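Local coordinates for protein phospholipase C-beta (PLC-beta) (Sepia officinalis, PDB 3QR0) that is a multidomain phospholipase C of the beta class, combining PH, EF-hand, TIM-barrel and C2 domains and carrying a bound calcium ion, at residues I99-K104 and H121-N126; S146-Q151 and N312-H317. All blocks are in the same frame, centred on the assembly; numbering follows the deposited sequence. Where two conformers were deposited one is given.

Contact 1: I99-K104 and H121-N126; sequences IPLQDK and HLVAEN
Lys-104 and Ala-124 join the short, weakly bonded helical turn that leads into strand 105-110 to the neighbouring strand 118-124, where the two strands meet at one end of their pairing in the antiparallel sheet of the PH domain. The backbone carries the one hydrogen bond between 99-104 and 121-126: Ala-124 N donates to Lys-104 O at 2.7 Å, nearly straight at 167°. Leu-122, bonded through its backbone to Val-106, carries the same pairing of strands one step further.

Apolar contacts flank this bond. Leu-101 and Val-123 cross at about a right angle, with Leu-101 CD1 resting 4.1 Å from Val-123 CG1. Val-123 holds CG1 anti to its backbone N (chi1 -175°), which sets that methyl also against the root of the lysine side chain, 3.9 Å from Lys-104 CB. Lys-104 then runs its methylenes over the backbone of the other segment; its CD lies 3.4 Å from Ala-124 O and 3.6 Å from Glu-125 O. A bend at chi3 (-75°) redirects the chain, and its ammonium is gripped by the carbonyl oxygens of Gly-91, Phe-94 and Ser-96, with a weaker bond to that of Thr-92. These acceptors gather round the C-terminal end of helix 85-93, where the helix dipole would probably favour the positive charge.

A further apolar touch lies at the far end of 99-104, where Ile-99 and Asn-126 run side by side, pointing the same way. Asn-126 is held as the N-cap of helix 127-141, its OD1 accepting from Val-129 N. Ile-99 CD1 comes to within 3.3 Å of Asn-126 CB, short for two carbons and so a doubtful measure of tightness.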
loop_
_atom_site.group_PDB
_atom_site.type_symbol
_atom_site.label_atom_id
_atom_site.label_comp_id
_atom_site.label_asym_id
_atom_site.label_seq_id
_atom_site.Cartn_x
_atom_site.Cartn_y
_atom_site.Cartn_z
ATOM N N ILE A 99 37.311 -12.610 5.556
ATOM C CA ILE A 99 35.864 -12.715 5.405
ATOM C C ILE A 99 35.565 -12.721 3.907
ATOM O O ILE A 99 35.978 -11.801 3.202
ATOM C CB ILE A 99 35.136 -11.538 6.074
ATOM C CG1 ILE A 99 35.525 -11.451 7.555
ATOM C CG2 ILE A 99 33.621 -11.692 5.925
ATOM C CD1 ILE A 99 35.044 -10.199 8.243
ATOM N N PRO A 100 34.873 -13.768 3.410
ATOM C CA PRO A 100 34.572 -13.863 1.979
ATOM C C PRO A 100 33.860 -12.625 1.462
ATOM O O PRO A 100 33.016 -12.058 2.162
ATOM C CB PRO A 100 33.648 -15.083 1.892
ATOM C CG PRO A 100 34.028 -15.916 3.046
ATOM C CD PRO A 100 34.398 -14.956 4.142
ATOM N N LEU A 101 34.200 -12.220 0.245
ATOM C CA LEU A 101 33.693 -10.982 -0.327
ATOM C C LEU A 101 32.180 -10.863 -0.196
ATOM O O LEU A 101 31.683 -9.850 0.283
ATOM C CB LEU A 101 34.106 -10.860 -1.797
ATOM C CG LEU A 101 33.581 -9.629 -2.547
ATOM C CD1 LEU A 101 33.863 -8.347 -1.771
ATOM C CD2 LEU A 101 34.185 -9.565 -3.946
ATOM N N GLN A 102 31.456 -11.900 -0.601
ATOM C CA GLN A 102 29.999 -11.820 -0.658
ATOM C C GLN A 102 29.333 -11.659 0.714
ATOM O O GLN A 102 28.279 -11.030 0.814
ATOM C CB GLN A 102 29.408 -13.022 -1.395
ATOM C CG GLN A 102 27.936 -12.809 -1.737
ATOM C CD GLN A 102 27.442 -13.644 -2.901
ATOM O OE1 GLN A 102 28.186 -14.431 -3.489
ATOM N NE2 GLN A 102 26.166 -13.475 -3.239
ATOM N N ASP A 103 29.954 -12.206 1.758
ATOM C CA ASP A 103 29.474 -12.041 3.136
ATOM C C ASP A 103 29.480 -10.573 3.594
ATOM O O ASP A 103 28.708 -10.194 4.481
ATOM C CB ASP A 103 30.321 -12.882 4.104
ATOM C CG ASP A 103 30.167 -14.385 3.882
ATOM O OD1 ASP A 103 29.221 -14.812 3.185
ATOM O OD2 ASP A 103 30.994 -15.144 4.428
ATOM N N LYS A 104 30.346 -9.757 2.988
ATOM C CA LYS A 104 30.444 -8.326 3.302
ATOM C C LYS A 104 29.556 -7.421 2.437
ATOM O O LYS A 104 29.417 -6.230 2.728
ATOM C CB LYS A 104 31.892 -7.861 3.165
ATOM C CG LYS A 104 32.848 -8.563 4.106
ATOM C CD LYS A 104 34.248 -7.980 4.053
ATOM C CE LYS A 104 34.994 -8.377 2.800
ATOM N NZ LYS A 104 36.452 -8.137 2.961
ATOM N N HIS A 121 25.066 -0.281 -4.277
ATOM C CA HIS A 121 25.869 -1.454 -3.945
ATOM C C HIS A 121 27.014 -1.070 -3.018
ATOM O O HIS A 121 27.757 -0.126 -3.297
ATOM C CB HIS A 121 26.438 -2.096 -5.206
ATOM C CG HIS A 121 25.412 -2.417 -6.244
ATOM N ND1 HIS A 121 24.538 -3.478 -6.124
ATOM C CD2 HIS A 121 25.128 -1.826 -7.428
ATOM C CE1 HIS A 121 23.760 -3.524 -7.192
ATOM N NE2 HIS A 121 24.096 -2.532 -7.997
ATOM N N LEU A 122 27.157 -1.827 -1.932
ATOM C CA LEU A 122 28.105 -1.509 -0.867
ATOM C C LEU A 122 28.860 -2.748 -0.418
ATOM O O LEU A 122 28.321 -3.850 -0.485
ATOM C CB LEU A 122 27.357 -0.946 0.336
ATOM C CG LEU A 122 26.496 0.286 0.081
ATOM C CD1 LEU A 122 25.606 0.573 1.286
ATOM C CD2 LEU A 122 27.383 1.474 -0.247
ATOM N N VAL A 123 30.102 -2.554 0.040
ATOM C CA VAL A 123 30.870 -3.603 0.711
ATOM C C VAL A 123 31.189 -3.121 2.126
ATOM O O VAL A 123 31.829 -2.080 2.295
ATOM C CB VAL A 123 32.184 -3.921 -0.031
ATOM C CG1 VAL A 123 32.912 -5.101 0.630
ATOM C CG2 VAL A 123 31.915 -4.207 -1.512
ATOM N N ALA A 124 30.717 -3.856 3.133
ATOM C CA ALA A 124 31.017 -3.552 4.536
ATOM C C ALA A 124 32.403 -4.089 4.896
ATOM O O ALA A 124 32.994 -4.833 4.122
ATOM C CB ALA A 124 29.963 -4.162 5.455
ATOM N N GLU A 125 32.908 -3.710 6.070
ATOM C CA GLU A 125 34.204 -4.202 6.555
ATOM C C GLU A 125 34.130 -5.655 7.022
ATOM O O GLU A 125 35.149 -6.341 7.077
ATOM C CB GLU A 125 34.711 -3.352 7.719
ATOM C CG GLU A 125 35.207 -1.969 7.341
ATOM C CD GLU A 125 35.387 -1.085 8.559
ATOM O OE1 GLU A 125 34.395 -0.897 9.301
ATOM O OE2 GLU A 125 36.510 -0.587 8.778
ATOM N N ASN A 126 32.933 -6.104 7.391
ATOM C CA ASN A 126 32.726 -7.481 7.839
ATOM C C ASN A 126 31.263 -7.897 7.695
ATOM O O ASN A 126 30.418 -7.090 7.302
ATOM C CB ASN A 126 33.224 -7.669 9.284
ATOM C CG ASN A 126 32.494 -6.789 10.283
ATOM O OD1 ASN A 126 31.268 -6.825 10.389
ATOM N ND2 ASN A 126 33.251 -5.993 11.026
#

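Contact 2: S146-Q151 and N312-H317; sequences SLNKNQ and NLTPMH
Asn-312 reaches across to the backbone of Asn-148 at the tight end of this contact: Asn-312 ND2 donates to Asn-148 O over 2.8 Å. That oxygen lies close to the amide plane of Asn-312, while the donor is tilted 32° from the carbonyl plane of Asn-148. Meanwhile the other end of the same amide is held by its own segment, since Thr-314 N donates to Asn-312 OD1 at 2.9 Å in an Asx turn. With both ends tied, the rotation of the amide is fixed. Beside it Asn-148 and Thr-314 cross at about a right angle, Asn-148 OD1 lying 3.1 Å from Thr-314 OG1 and 3.6 Å from Thr-314 CG2.

The contact brings together two connections of a multidomain chain: 146-151 leads from the PH domain towards the EF-hand helices, and 312-317 comes out of the EF-hand region on the way to the barrel, both beside strands of the C2 domain. Glu-309 spans the gap, one carboxylate oxygen taking Asn-312 ND2 and the other Asn-150 N. Asn-148 ND2 is occupied separately, by Leu-144 O and Glu-615.

Packing slackens towards Asn-150, although the residue is buried. With CG anti to the backbone N (chi1 -157°), its side chain extends alongside the backbone of Asn-312, where Asn-150 ND2 comes no closer than 3.9 Å to Asn-312 N and bonds instead to Cys-308 O. At the other edge, nearer the surface, the partly exposed Met-316 stands off, its CE 4.9 Å from Asn-148 CB.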
loop_
_atom_site.group_PDB
_atom_site.type_symbol
_atom_site.label_atom_id
_atom_site.label_comp_id
_atom_site.label_asym_id
_atom_site.label_seq_id
_atom_site.Cartn_x
_atom_site.Cartn_y
_atom_site.Cartn_z
ATOM N N SER A 146 6.027 5.340 10.577
ATOM C CA SER A 146 6.761 6.301 9.750
ATOM C C SER A 146 6.036 6.558 8.431
ATOM O O SER A 146 5.893 7.704 8.001
ATOM C CB SER A 146 8.179 5.795 9.471
ATOM O OG SER A 146 8.891 6.701 8.650
ATOM N N LEU A 147 5.569 5.483 7.805
ATOM C CA LEU A 147 4.824 5.562 6.554
ATOM C C LEU A 147 3.463 6.269 6.673
ATOM O O LEU A 147 2.930 6.740 5.669
ATOM C CB LEU A 147 4.614 4.156 5.986
ATOM C CG LEU A 147 5.884 3.460 5.492
ATOM C CD1 LEU A 147 5.570 2.009 5.116
ATOM C CD2 LEU A 147 6.503 4.220 4.319
ATOM N N ASN A 148 2.918 6.339 7.886
ATOM C CA ASN A 148 1.607 6.950 8.128
ATOM C C ASN A 148 1.621 8.256 8.919
ATOM O O ASN A 148 0.568 8.712 9.374
ATOM C CB ASN A 148 0.712 5.944 8.850
ATOM C CG ASN A 148 0.170 4.900 7.919
ATOM O OD1 ASN A 148 -0.926 5.049 7.407
ATOM N ND2 ASN A 148 0.947 3.853 7.664
ATOM N N LYS A 149 2.786 8.882 9.063
ATOM C CA LYS A 149 2.870 10.069 9.904
ATOM C C LYS A 149 2.105 11.254 9.310
ATOM O O LYS A 149 1.940 11.368 8.089
ATOM C CB LYS A 149 4.325 10.438 10.228
ATOM C CG LYS A 149 5.176 10.861 9.063
ATOM C CD LYS A 149 6.649 10.874 9.474
ATOM C CE LYS A 149 7.573 10.957 8.287
ATOM N NZ LYS A 149 7.365 9.834 7.329
ATOM N N ASN A 150 1.625 12.120 10.198
ATOM C CA ASN A 150 0.831 13.278 9.811
ATOM C C ASN A 150 1.782 14.368 9.314
ATOM O O ASN A 150 3.001 14.180 9.328
ATOM C CB ASN A 150 -0.020 13.752 11.007
ATOM C CG ASN A 150 -1.245 14.562 10.588
ATOM O OD1 ASN A 150 -1.435 14.859 9.409
ATOM N ND2 ASN A 150 -2.075 14.934 11.564
ATOM N N GLN A 151 1.237 15.499 8.878
ATOM C CA GLN A 151 2.050 16.551 8.266
ATOM C C GLN A 151 3.141 17.130 9.174
ATOM O O GLN A 151 4.231 17.443 8.684
ATOM C CB GLN A 151 1.167 17.680 7.735
ATOM C CG GLN A 151 1.878 18.581 6.741
ATOM C CD GLN A 151 0.978 19.668 6.205
ATOM O OE1 GLN A 151 1.219 20.860 6.431
ATOM N NE2 GLN A 151 -0.075 19.271 5.497
ATOM N N ASN A 312 -3.852 12.248 13.708
ATOM C CA ASN A 312 -3.586 11.357 12.573
ATOM C C ASN A 312 -4.881 10.698 12.092
ATOM O O ASN A 312 -5.644 10.137 12.889
ATOM C CB ASN A 312 -2.537 10.294 12.958
ATOM C CG ASN A 312 -1.889 9.619 11.740
ATOM O OD1 ASN A 312 -2.569 9.208 10.808
ATOM N ND2 ASN A 312 -0.571 9.486 11.769
ATOM N N LEU A 313 -5.134 10.781 10.788
ATOM C CA LEU A 313 -6.349 10.210 10.210
ATOM C C LEU A 313 -6.363 8.677 10.277
ATOM O O LEU A 313 -7.425 8.068 10.317
ATOM C CB LEU A 313 -6.537 10.685 8.761
ATOM C CG LEU A 313 -5.761 9.955 7.661
ATOM C CD1 LEU A 313 -6.437 8.632 7.288
ATOM C CD2 LEU A 313 -5.638 10.837 6.434
ATOM N N THR A 314 -5.183 8.061 10.301
ATOM C CA THR A 314 -5.073 6.603 10.278
ATOM C C THR A 314 -5.515 5.977 11.608
ATOM O O THR A 314 -4.972 6.327 12.657
ATOM C CB THR A 314 -3.628 6.167 9.976
ATOM O OG1 THR A 314 -3.209 6.737 8.729
ATOM C CG2 THR A 314 -3.520 4.641 9.906
ATOM N N PRO A 315 -6.512 5.066 11.568
ATOM C CA PRO A 315 -6.930 4.342 12.777
ATOM C C PRO A 315 -5.886 3.301 13.164
ATOM O O PRO A 315 -5.719 2.293 12.471
ATOM C CB PRO A 315 -8.255 3.690 12.375
ATOM C CG PRO A 315 -8.237 3.639 10.885
ATOM C CD PRO A 315 -7.345 4.729 10.397
ATOM N N MET A 316 -5.183 3.560 14.258
ATOM C CA MET A 316 -4.031 2.742 14.635
ATOM C C MET A 316 -4.409 1.291 14.945
ATOM O O MET A 316 -3.645 0.385 14.627
ATOM C CB MET A 316 -3.272 3.382 15.805
ATOM C CG MET A 316 -2.534 4.660 15.411
ATOM S SD MET A 316 -1.231 4.366 14.177
ATOM C CE MET A 316 -1.114 5.978 13.388
ATOM N N HIS A 317 -5.592 1.076 15.523
ATOM C CA HIS A 317 -6.070 -0.280 15.817
ATOM C C HIS A 317 -6.290 -1.110 14.538
ATOM O O HIS A 317 -6.199 -2.339 14.574
ATOM C CB HIS A 317 -7.342 -0.254 16.696
ATOM C CG HIS A 317 -8.572 0.226 15.986
ATOM N ND1 HIS A 317 -8.832 1.562 15.760
ATOM C CD2 HIS A 317 -9.615 -0.455 15.449
ATOM C CE1 HIS A 317 -9.977 1.683 15.112
ATOM N NE2 HIS A 317 -10.472 0.474 14.909
#

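Contacts 1 and 2 follow one another along the chain, their centres 37 Å apart and their nearest atoms about 19 Å apart. Helix 127-141 bridges much of the distance: it starts immediately after the 121-126 segment and leads to helix 144-147, where contact 2 begins. Contact 1 is internal to the PH domain and peripheral, its centre 32 Å from that of the chain, whereas contact 2 is more central, 13 Å from it, and joins parts of the chain over 160 residues apart. Neither includes a ligand of the calcium ion, which is held by Asn-339, Glu-368, Asp-370 and Glu-417 of the barrel.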